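Local structure of alpha-galactosidase 1 (Saccharomyces cerevisiae, 3LRK) at residues L48-A53 / D101-N106; S57-K62 / S407-R412; L185-Q190 / F194-G199; Q251-G254 / W258-L261. The protein hydrolyses terminal, non-reducing alpha-D-galactose residues from alpha-D-galactosides, including galactose oligosaccharides, galactomannans and galactolipids. The protein carries 1 engineered substitution. All blocks are in the same frame, centred on the assembly; numbering follows the deposited sequence.

Contacts 1 and 2 share helix 46-58 and lie on the same side of the chain's centre, 16 Å apart between centres; they meet where Lys62 NZ reaches Asn106 O at 2.8 Å, a probable hydrogen bond. Contacts 3 and 4 form a second pair, only 9 Å apart between centres, with Asn252 packed on Phe194 and Tyr195, and both touch the second subunit. The two pairs stand well apart: contacts 2 and 3, on opposite sides of the chain's centre, have centres 35 Å apart. Contact 3 lies close to catalysis, the side chain of Asn187 being about 7 Å from that of the nucleophile Asp149; contact 4 includes the substrate-binding Gln251.

Contact 1: residues L48-A53 / D101-N106; sequences LLLDTA and DHLHNN. With NA (sodium ion), chain K; NAG (2-acetamido-2-deoxy-beta-D-glucopyranose), chain D.
Leu50 touches both His102 and Leu103, and its two methyls divide the work. CD1 lies 3.6 Å from His102 CD2, approaching the imidazole obliquely, while CD2 rests against the ring's own stem, 3.7 Å from His102 CB. The Leu50 and His102 side chains cross at about a right angle, and the same CD2 also touches Leu103 CD2 at 4.0 Å. With CG anti to its carbonyl carbon (chi1 -58°), Leu50 brings its branched end nearer to helix 96-105 than its first bond would suggest. One turn further on, Ala53 points toward that helix and sets CB 3.6 Å from Leu103 CD2, so a single methyl of Leu103 bridges Leu50 and Ala53. These are neighbouring outer helices of the TIM barrel, running almost parallel (7°) with 10.6 Å between the axes of the short segments; Ala53 and Leu103 both also rest on Ile69 of strand 68-70, where the helix layer meets the barrel wall. Across from Ala53, Asn106 ends the second segment and packs on Asp54 and Ser57 of helix 46-58. The outer margin of the contact carries the bound groups. His102 NE2 binds the sodium ion at 2.3 Å, one of seven ligand atoms, with His98 supplying another. One face of the His102 ring receives the acetamido methyl C8 of the N-acetylglucosamine, 3.6 Å above the plane and over its centre, a CH-pi arrangement. That sugar is joined covalently through C1 to Asn105 ND2.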
# COMPACT_ATOMS: atom_id res chain seq x y z
N LEU A 48 -45.10 4.07 6.32
CA LEU A 48 -44.25 3.95 5.12
C LEU A 48 -43.93 2.50 4.83
O LEU A 48 -44.07 2.02 3.70
CB LEU A 48 -42.92 4.72 5.27
CG LEU A 48 -41.75 4.21 4.38
CD1 LEU A 48 -41.89 4.64 2.92
CD2 LEU A 48 -40.37 4.58 4.92
N LEU A 49 -43.48 1.80 5.87
CA LEU A 49 -42.98 0.45 5.74
C LEU A 49 -44.10 -0.49 5.29
O LEU A 49 -43.90 -1.31 4.39
CB LEU A 49 -42.40 0.00 7.08
CG LEU A 49 -40.93 -0.41 7.16
CD1 LEU A 49 -40.01 0.42 6.27
CD2 LEU A 49 -40.51 -0.34 8.61
N LEU A 50 -45.27 -0.35 5.90
CA LEU A 50 -46.39 -1.24 5.60
C LEU A 50 -47.06 -0.93 4.26
O LEU A 50 -47.46 -1.85 3.55
CB LEU A 50 -47.40 -1.26 6.75
CG LEU A 50 -46.83 -1.69 8.12
CD1 LEU A 50 -47.92 -1.78 9.18
CD2 LEU A 50 -46.04 -3.01 8.05
N ASP A 51 -47.19 0.36 3.92
CA ASP A 51 -47.65 0.79 2.58
C ASP A 51 -46.76 0.26 1.46
O ASP A 51 -47.25 -0.22 0.45
CB ASP A 51 -47.71 2.31 2.47
CG ASP A 51 -48.87 2.92 3.24
OD1 ASP A 51 -49.70 2.17 3.81
OD2 ASP A 51 -48.94 4.17 3.29
N THR A 52 -45.45 0.37 1.66
CA THR A 52 -44.48 -0.16 0.69
C THR A 52 -44.60 -1.68 0.57
O THR A 52 -44.63 -2.21 -0.53
CB THR A 52 -43.03 0.20 1.09
OG1 THR A 52 -42.81 1.59 0.84
CG2 THR A 52 -42.02 -0.61 0.27
N ALA A 53 -44.65 -2.35 1.72
CA ALA A 53 -44.75 -3.80 1.75
C ALA A 53 -46.03 -4.26 1.05
O ALA A 53 -45.99 -5.23 0.30
CB ALA A 53 -44.71 -4.30 3.19
N ASP A 101 -44.67 -8.13 12.98
CA ASP A 101 -45.87 -9.00 13.00
C ASP A 101 -46.74 -8.79 11.77
O ASP A 101 -47.19 -9.76 11.15
CB ASP A 101 -46.69 -8.73 14.27
CG ASP A 101 -45.96 -9.14 15.54
OD1 ASP A 101 -45.01 -9.94 15.48
OD2 ASP A 101 -46.34 -8.64 16.62
N HIS A 102 -46.97 -7.52 11.43
CA HIS A 102 -47.65 -7.15 10.18
C HIS A 102 -46.93 -7.69 8.95
O HIS A 102 -47.56 -8.23 8.02
CB HIS A 102 -47.76 -5.63 10.06
CG HIS A 102 -48.97 -5.06 10.72
ND1 HIS A 102 -50.25 -5.46 10.40
CD2 HIS A 102 -49.10 -4.10 11.67
CE1 HIS A 102 -51.12 -4.78 11.12
NE2 HIS A 102 -50.45 -3.94 11.89
N LEU A 103 -45.60 -7.54 8.93
CA LEU A 103 -44.80 -8.06 7.83
C LEU A 103 -44.91 -9.59 7.72
O LEU A 103 -45.18 -10.11 6.64
CB LEU A 103 -43.33 -7.59 7.91
CG LEU A 103 -43.15 -6.07 7.71
CD1 LEU A 103 -41.71 -5.63 8.00
CD2 LEU A 103 -43.56 -5.64 6.31
N HIS A 104 -44.71 -10.28 8.84
CA HIS A 104 -44.78 -11.74 8.87
C HIS A 104 -46.16 -12.27 8.47
O HIS A 104 -46.28 -13.30 7.80
CB HIS A 104 -44.38 -12.28 10.25
CG HIS A 104 -42.95 -11.99 10.61
ND1 HIS A 104 -42.51 -11.88 11.92
CD2 HIS A 104 -41.86 -11.77 9.84
CE1 HIS A 104 -41.22 -11.63 11.93
NE2 HIS A 104 -40.80 -11.56 10.68
N ASN A 105 -47.20 -11.54 8.87
CA ASN A 105 -48.58 -11.90 8.50
C ASN A 105 -48.88 -11.75 7.01
O ASN A 105 -49.89 -12.28 6.53
CB ASN A 105 -49.59 -11.14 9.36
CG ASN A 105 -49.68 -11.67 10.79
OD1 ASN A 105 -48.85 -12.48 11.22
ND2 ASN A 105 -50.68 -11.18 11.54
N ASN A 106 -48.02 -11.05 6.28
CA ASN A 106 -48.11 -10.99 4.82
C ASN A 106 -46.94 -11.72 4.14
O ASN A 106 -46.62 -11.45 2.98
CB ASN A 106 -48.25 -9.55 4.33
CG ASN A 106 -48.85 -9.44 2.92
OD1 ASN A 106 -49.37 -10.41 2.36
ND2 ASN A 106 -48.77 -8.24 2.35
NA NA K . -51.19 -2.68 13.66
C1 NAG D . -50.89 -11.89 12.79
C2 NAG D . -51.66 -10.95 13.70
C3 NAG D . -51.93 -11.62 15.05
C4 NAG D . -52.59 -13.00 14.87
C5 NAG D . -51.87 -13.81 13.79
C6 NAG D . -52.69 -15.04 13.40
C7 NAG D . -51.17 -8.61 13.12
C8 NAG D . -50.49 -7.34 13.55
N2 NAG D . -50.96 -9.68 13.89
O3 NAG D . -52.74 -10.80 15.85
O4 NAG D . -52.57 -13.71 16.10
O5 NAG D . -51.66 -13.06 12.61
O6 NAG D . -51.78 -15.96 12.84
O7 NAG D . -51.86 -8.64 12.10

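Contact 2: residues S57-K62 / S407-R412; sequences SDLGLK and SAILGR
Leu59 and Leu410 each hold CG anti to the carbonyl carbon (chi1 -62° and -69°), which brings their branched ends together where the two helix ends meet. In Ile409 it is the CG2 branch that lies anti to the backbone N, and this methyl is the one that meets Leu59. Leu59 CD2 meets both neighbours, 3.9 Å from Ile409 CG2 and 3.9 Å from Leu410 CD2. Its other methyl, CD1, also reaches Leu410 CD2 at 4.0 Å, so Leu410 touches both arms of the Leu59 fork with a single methyl. All these meetings are between methyls, with no hydrogen bond across the contact. Tyr304 of helix 301-307 backs the cluster: Ile409 and Leu410 pack on it, and its hydroxyl is hydrogen-bonded to Leu59 O. On the polar margin, Arg55 NH2 is hydrogen-bonded to Leu410 O, while Asp58 and Arg412 carry opposite charges that do not touch. Behind Leu59 the chain folds back until Lys62 NZ donates to Ser57 OG at 3.1 Å. Both helix ends are closed by Schellman motifs, with Gly60 and Arg412 at positive phi. The apolar contact thus joins the C-terminal end of barrel helix 46-58 to that of helix 403-410, linking the TIM-barrel family region with the C-terminal beta-sandwich family region.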
# COMPACT_ATOMS: atom_id res chain seq x y z
N SER A 57 -46.01 -6.60 -2.27
CA SER A 57 -46.88 -7.77 -2.34
C SER A 57 -47.82 -7.70 -3.57
O SER A 57 -47.85 -8.63 -4.38
CB SER A 57 -47.70 -7.91 -1.04
OG SER A 57 -48.37 -9.15 -1.01
N ASP A 58 -48.55 -6.59 -3.69
CA ASP A 58 -49.58 -6.46 -4.75
C ASP A 58 -49.00 -6.46 -6.16
O ASP A 58 -49.63 -6.98 -7.09
CB ASP A 58 -50.47 -5.23 -4.52
CG ASP A 58 -51.33 -5.33 -3.28
OD1 ASP A 58 -51.57 -6.46 -2.78
OD2 ASP A 58 -51.78 -4.27 -2.78
N LEU A 59 -47.80 -5.91 -6.32
CA LEU A 59 -47.09 -5.96 -7.61
C LEU A 59 -46.55 -7.35 -7.96
O LEU A 59 -46.01 -7.55 -9.05
CB LEU A 59 -45.97 -4.90 -7.68
CG LEU A 59 -46.36 -3.42 -7.59
CD1 LEU A 59 -45.12 -2.53 -7.56
CD2 LEU A 59 -47.33 -2.99 -8.71
N GLY A 60 -46.69 -8.30 -7.04
CA GLY A 60 -46.24 -9.67 -7.27
C GLY A 60 -44.73 -9.80 -7.14
O GLY A 60 -44.16 -10.83 -7.49
N LEU A 61 -44.09 -8.74 -6.65
CA LEU A 61 -42.63 -8.73 -6.46
C LEU A 61 -42.21 -9.55 -5.25
O LEU A 61 -41.17 -10.22 -5.28
CB LEU A 61 -42.11 -7.30 -6.38
CG LEU A 61 -42.10 -6.53 -7.71
CD1 LEU A 61 -41.62 -5.11 -7.52
CD2 LEU A 61 -41.26 -7.26 -8.78
N LYS A 62 -43.03 -9.53 -4.20
CA LYS A 62 -42.81 -10.38 -3.02
C LYS A 62 -42.70 -11.86 -3.42
O LYS A 62 -41.76 -12.55 -3.02
CB LYS A 62 -43.94 -10.20 -1.99
CG LYS A 62 -43.80 -11.08 -0.74
CD LYS A 62 -45.07 -11.03 0.13
CE LYS A 62 -46.16 -11.98 -0.40
NZ LYS A 62 -47.46 -11.78 0.29
N SER A 407 -47.35 -0.61 -17.08
CA SER A 407 -48.10 0.61 -16.73
C SER A 407 -49.48 0.28 -16.17
O SER A 407 -49.91 0.89 -15.19
CB SER A 407 -48.23 1.54 -17.93
OG SER A 407 -46.96 1.92 -18.41
N ALA A 408 -50.15 -0.69 -16.79
CA ALA A 408 -51.45 -1.16 -16.32
C ALA A 408 -51.38 -1.73 -14.90
O ALA A 408 -52.21 -1.38 -14.05
CB ALA A 408 -52.03 -2.21 -17.28
N ILE A 409 -50.40 -2.59 -14.65
CA ILE A 409 -50.23 -3.19 -13.32
C ILE A 409 -49.94 -2.12 -12.27
O ILE A 409 -50.57 -2.10 -11.21
CB ILE A 409 -49.13 -4.29 -13.29
CG1 ILE A 409 -49.57 -5.51 -14.12
CG2 ILE A 409 -48.84 -4.71 -11.84
CD1 ILE A 409 -48.42 -6.39 -14.58
N LEU A 410 -49.00 -1.22 -12.57
CA LEU A 410 -48.64 -0.14 -11.64
C LEU A 410 -49.80 0.82 -11.34
O LEU A 410 -49.88 1.36 -10.24
CB LEU A 410 -47.45 0.66 -12.16
CG LEU A 410 -46.10 -0.07 -12.17
CD1 LEU A 410 -45.15 0.66 -13.10
CD2 LEU A 410 -45.51 -0.22 -10.77
N GLY A 411 -50.67 1.03 -12.33
CA GLY A 411 -51.84 1.90 -12.18
C GLY A 411 -53.04 1.22 -11.56
O GLY A 411 -54.13 1.80 -11.49
N ARG A 412 -52.83 -0.02 -11.11
CA ARG A 412 -53.86 -0.86 -10.46
C ARG A 412 -55.06 -1.16 -11.37
O ARG A 412 -56.19 -1.34 -10.89
CB ARG A 412 -54.31 -0.27 -9.12
CG ARG A 412 -53.17 0.08 -8.17
CD ARG A 412 -53.66 0.98 -7.05
NE ARG A 412 -52.69 2.04 -6.76
CZ ARG A 412 -51.70 1.95 -5.88
NH1 ARG A 412 -51.53 0.83 -5.18
NH2 ARG A 412 -50.88 2.98 -5.70

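Contact 3: residues L185-Q190 / F194-G199; sequences LCNWGQ and FYWGSG
Apolar contact is made by Leu185 and Trp196: Leu185 CD2 comes obliquely to the indole, 3.9 Å from Trp196 CZ3. The same methyl is also 4.4 Å from Gly197 CA, in the backbone of the next residue. A second kind of meeting involves polar atoms at the rim of the indole. Asn187 ND2 lies near the ring plane at its edge, 3.8 Å from Trp196 CZ2, and Gln190 O sits at the same edge, also 3.8 Å from CZ2. The Asn187 amide and the indole come from opposite directions with planes 70° apart, so the amide nitrogen meets the ring's rim and does not stack on it. Trp196 gets there with CG between its backbone N and carbonyl carbon (chi1 50°), which turns the six-membered ring edge-on toward the preceding loop. Hydrogen bonds shape that loop from within: Gln190 N donates to Asn187 O at 3.1 Å and closes a type I' turn, while Asn187 ND2 gives Gln190 O a weak, bent bond (128°). Thr193 takes up Asn187 OD1, and Trp196 NE1, beside the edge that meets Asn187 and Gln190, is hydrogen-bonded to Asp191 O, which helps fix the ring's rotation. Phe194 stacks on Tyr232 of the second subunit, which carries the region into the tetramer. The segments run from the end of strand 182-185 of the TIM barrel through the loop and the short, weakly bonded helix after it, beside the active site, with Asn187 near the substrate-binding Arg205 and the catalytic nucleophile Asp149.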
# COMPACT_ATOMS: atom_id res chain seq x y z
N LEU A 185 -23.28 -7.49 6.29
CA LEU A 185 -22.20 -6.55 6.62
C LEU A 185 -22.23 -5.32 5.72
O LEU A 185 -22.49 -5.42 4.52
CB LEU A 185 -20.84 -7.25 6.48
CG LEU A 185 -20.19 -7.92 7.70
CD1 LEU A 185 -21.16 -8.57 8.68
CD2 LEU A 185 -19.06 -8.88 7.31
N CYS A 186 -21.95 -4.16 6.31
CA CYS A 186 -21.86 -2.93 5.53
C CYS A 186 -20.60 -2.18 5.94
O CYS A 186 -20.68 -1.13 6.55
CB CYS A 186 -23.11 -2.05 5.74
SG CYS A 186 -23.22 -0.59 4.66
N ASN A 187 -19.44 -2.74 5.59
CA ASN A 187 -18.18 -2.07 5.85
C ASN A 187 -17.42 -1.67 4.58
O ASN A 187 -16.24 -1.36 4.64
CB ASN A 187 -17.29 -2.88 6.82
CG ASN A 187 -16.38 -3.88 6.11
OD1 ASN A 187 -16.78 -4.54 5.14
ND2 ASN A 187 -15.15 -4.02 6.60
N TRP A 188 -18.11 -1.71 3.43
CA TRP A 188 -17.59 -1.16 2.17
C TRP A 188 -16.32 -1.85 1.62
O TRP A 188 -15.54 -1.23 0.88
CB TRP A 188 -17.33 0.35 2.31
CG TRP A 188 -18.31 1.07 3.20
CD1 TRP A 188 -19.69 1.06 3.11
CD2 TRP A 188 -17.99 1.94 4.30
NE1 TRP A 188 -20.23 1.86 4.10
CE2 TRP A 188 -19.21 2.41 4.83
CE3 TRP A 188 -16.78 2.36 4.88
CZ2 TRP A 188 -19.26 3.30 5.92
CZ3 TRP A 188 -16.83 3.25 5.96
CH2 TRP A 188 -18.06 3.70 6.47
N GLY A 189 -16.12 -3.10 2.00
CA GLY A 189 -14.96 -3.90 1.56
C GLY A 189 -13.70 -3.66 2.37
O GLY A 189 -12.64 -4.23 2.07
N GLN A 190 -13.81 -2.84 3.40
CA GLN A 190 -12.65 -2.33 4.14
C GLN A 190 -11.93 -3.47 4.82
O GLN A 190 -12.56 -4.32 5.47
CB GLN A 190 -13.11 -1.29 5.17
CG GLN A 190 -12.01 -0.53 5.91
CD GLN A 190 -12.59 0.43 6.94
OE1 GLN A 190 -13.25 0.01 7.91
NE2 GLN A 190 -12.36 1.72 6.73
N PHE A 194 -13.99 -9.70 1.78
CA PHE A 194 -14.27 -10.93 1.01
C PHE A 194 -13.51 -12.16 1.54
O PHE A 194 -13.94 -13.31 1.35
CB PHE A 194 -13.97 -10.71 -0.49
CG PHE A 194 -12.52 -10.43 -0.78
CD1 PHE A 194 -11.59 -11.47 -0.83
CD2 PHE A 194 -12.08 -9.12 -0.97
CE1 PHE A 194 -10.25 -11.21 -1.06
CE2 PHE A 194 -10.74 -8.85 -1.20
CZ PHE A 194 -9.82 -9.91 -1.25
N TYR A 195 -12.38 -11.92 2.21
CA TYR A 195 -11.58 -13.01 2.76
C TYR A 195 -12.15 -13.57 4.07
O TYR A 195 -12.06 -14.78 4.33
CB TYR A 195 -10.14 -12.53 3.02
CG TYR A 195 -9.13 -12.79 1.92
CD1 TYR A 195 -8.18 -11.81 1.61
CD2 TYR A 195 -9.08 -14.00 1.22
CE1 TYR A 195 -7.22 -12.02 0.65
CE2 TYR A 195 -8.10 -14.22 0.23
CZ TYR A 195 -7.18 -13.22 -0.04
OH TYR A 195 -6.20 -13.39 -1.01
N TRP A 196 -12.75 -12.71 4.90
CA TRP A 196 -13.19 -13.09 6.25
C TRP A 196 -14.70 -13.03 6.54
O TRP A 196 -15.15 -13.41 7.62
CB TRP A 196 -12.42 -12.29 7.32
CG TRP A 196 -12.38 -10.77 7.13
CD1 TRP A 196 -11.38 -10.05 6.55
CD2 TRP A 196 -13.36 -9.82 7.56
NE1 TRP A 196 -11.67 -8.70 6.60
CE2 TRP A 196 -12.89 -8.54 7.19
CE3 TRP A 196 -14.60 -9.93 8.21
CZ2 TRP A 196 -13.62 -7.36 7.46
CZ3 TRP A 196 -15.32 -8.76 8.48
CH2 TRP A 196 -14.82 -7.50 8.10
N GLY A 197 -15.47 -12.52 5.59
CA GLY A 197 -16.91 -12.38 5.78
C GLY A 197 -17.65 -13.68 6.01
O GLY A 197 -18.57 -13.73 6.83
N SER A 198 -17.25 -14.74 5.31
CA SER A 198 -18.09 -15.96 5.20
C SER A 198 -18.34 -16.71 6.51
O SER A 198 -19.44 -17.24 6.73
CB SER A 198 -17.54 -16.91 4.12
OG SER A 198 -16.34 -17.53 4.54
N GLY A 199 -17.33 -16.74 7.38
CA GLY A 199 -17.43 -17.46 8.64
C GLY A 199 -18.27 -16.81 9.72
O GLY A 199 -18.57 -17.44 10.74

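Contact 4: residues Q251-G254 / W258-L261; sequences QNAG and WNDL
Gly254 lies flat against Trp258, and here the packing is tightest. Its carbonyl oxygen stands 3.4 Å above the indole plane, over the ring system's centre, and Gly254 C is 3.4 Å from Trp258 CH2. The backbone of Gly254 lies directly on the ring, with CA 3.5 Å from Trp258 CZ3. Trp258 first points away from the loop, but with CG anti to its carbonyl carbon (chi1 -52°) the ring returns beneath Gly254. Its NE1 is hydrogen-bonded to Gly27 O, which helps fix the rotation of the ring. Ala253 continues the close zone: its CB is 3.5 Å from Asn259 ND2 and reaches the ring of Trp258 obliquely, 4.4 Å from CE3. Trp258 and Asn259 belong to strand 258-260 of the parallel TIM-barrel sheet, paired with strand 203-205; the loop that precedes the strand thus folds back onto the strand's opening residues. The amide of Asn259 is used at both ends, ND2 by Met249 O and OD1 by Trp204 NE1, and this holds it in place beside Ala253. Toward Asn252 and Gln251 the contact opens out. The Asn252 side chain leads away from the strand, and its OD1 is hydrogen-bonded to Tyr232 OH of the second subunit. Gln251, a substrate-binding residue, also turns from the strand, remains partly exposed and packs on Phe235 of that neighbouring subunit.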
# COMPACT_ATOMS: atom_id res chain seq x y z
N GLN A 251 -14.56 -15.22 -6.69
CA GLN A 251 -13.94 -16.45 -6.20
C GLN A 251 -14.05 -16.64 -4.69
O GLN A 251 -13.87 -17.75 -4.20
CB GLN A 251 -12.46 -16.50 -6.63
CG GLN A 251 -11.60 -15.41 -6.00
CD GLN A 251 -10.23 -15.30 -6.64
OE1 GLN A 251 -9.96 -14.37 -7.40
NE2 GLN A 251 -9.38 -16.26 -6.35
N ASN A 252 -14.32 -15.55 -3.96
CA ASN A 252 -14.51 -15.61 -2.52
C ASN A 252 -15.97 -15.50 -2.07
O ASN A 252 -16.24 -15.34 -0.88
CB ASN A 252 -13.62 -14.57 -1.81
CG ASN A 252 -12.21 -15.08 -1.59
OD1 ASN A 252 -11.34 -14.88 -2.43
ND2 ASN A 252 -11.99 -15.78 -0.48
N ALA A 253 -16.89 -15.63 -3.01
CA ALA A 253 -18.31 -15.74 -2.69
C ALA A 253 -18.91 -17.10 -3.07
O ALA A 253 -18.32 -17.86 -3.84
CB ALA A 253 -19.09 -14.61 -3.34
N GLY A 254 -20.08 -17.40 -2.51
CA GLY A 254 -20.77 -18.66 -2.79
C GLY A 254 -21.83 -18.94 -1.73
O GLY A 254 -22.07 -18.10 -0.86
N TRP A 258 -22.12 -13.88 0.42
CA TRP A 258 -22.09 -13.23 -0.89
C TRP A 258 -21.43 -11.86 -0.85
O TRP A 258 -21.50 -11.17 0.15
CB TRP A 258 -23.53 -13.05 -1.40
CG TRP A 258 -24.31 -14.34 -1.37
CD1 TRP A 258 -25.24 -14.71 -0.45
CD2 TRP A 258 -24.17 -15.43 -2.27
NE1 TRP A 258 -25.71 -15.98 -0.74
CE2 TRP A 258 -25.07 -16.44 -1.86
CE3 TRP A 258 -23.38 -15.65 -3.41
CZ2 TRP A 258 -25.20 -17.66 -2.54
CZ3 TRP A 258 -23.51 -16.86 -4.09
CH2 TRP A 258 -24.42 -17.85 -3.65
N ASN A 259 -20.80 -11.49 -1.96
CA ASN A 259 -20.40 -10.11 -2.21
C ASN A 259 -21.67 -9.29 -2.44
O ASN A 259 -22.61 -9.75 -3.10
CB ASN A 259 -19.49 -10.02 -3.43
CG ASN A 259 -18.15 -10.72 -3.23
OD1 ASN A 259 -17.49 -10.55 -2.21
ND2 ASN A 259 -17.74 -11.51 -4.21
N ASP A 260 -21.69 -8.07 -1.90
CA ASP A 260 -22.87 -7.19 -1.97
C ASP A 260 -22.45 -5.91 -2.69
O ASP A 260 -21.63 -5.13 -2.17
CB ASP A 260 -23.36 -6.92 -0.54
CG ASP A 260 -24.60 -6.02 -0.47
OD1 ASP A 260 -25.09 -5.50 -1.50
OD2 ASP A 260 -25.08 -5.82 0.66
N LEU A 261 -22.99 -5.70 -3.89
CA LEU A 261 -22.66 -4.54 -4.71
C LEU A 261 -23.59 -3.31 -4.47
O LEU A 261 -23.63 -2.38 -5.29
CB LEU A 261 -22.64 -4.91 -6.20
CG LEU A 261 -21.99 -6.16 -6.84
CD1 LEU A 261 -21.38 -5.83 -8.23
CD2 LEU A 261 -21.03 -6.99 -5.96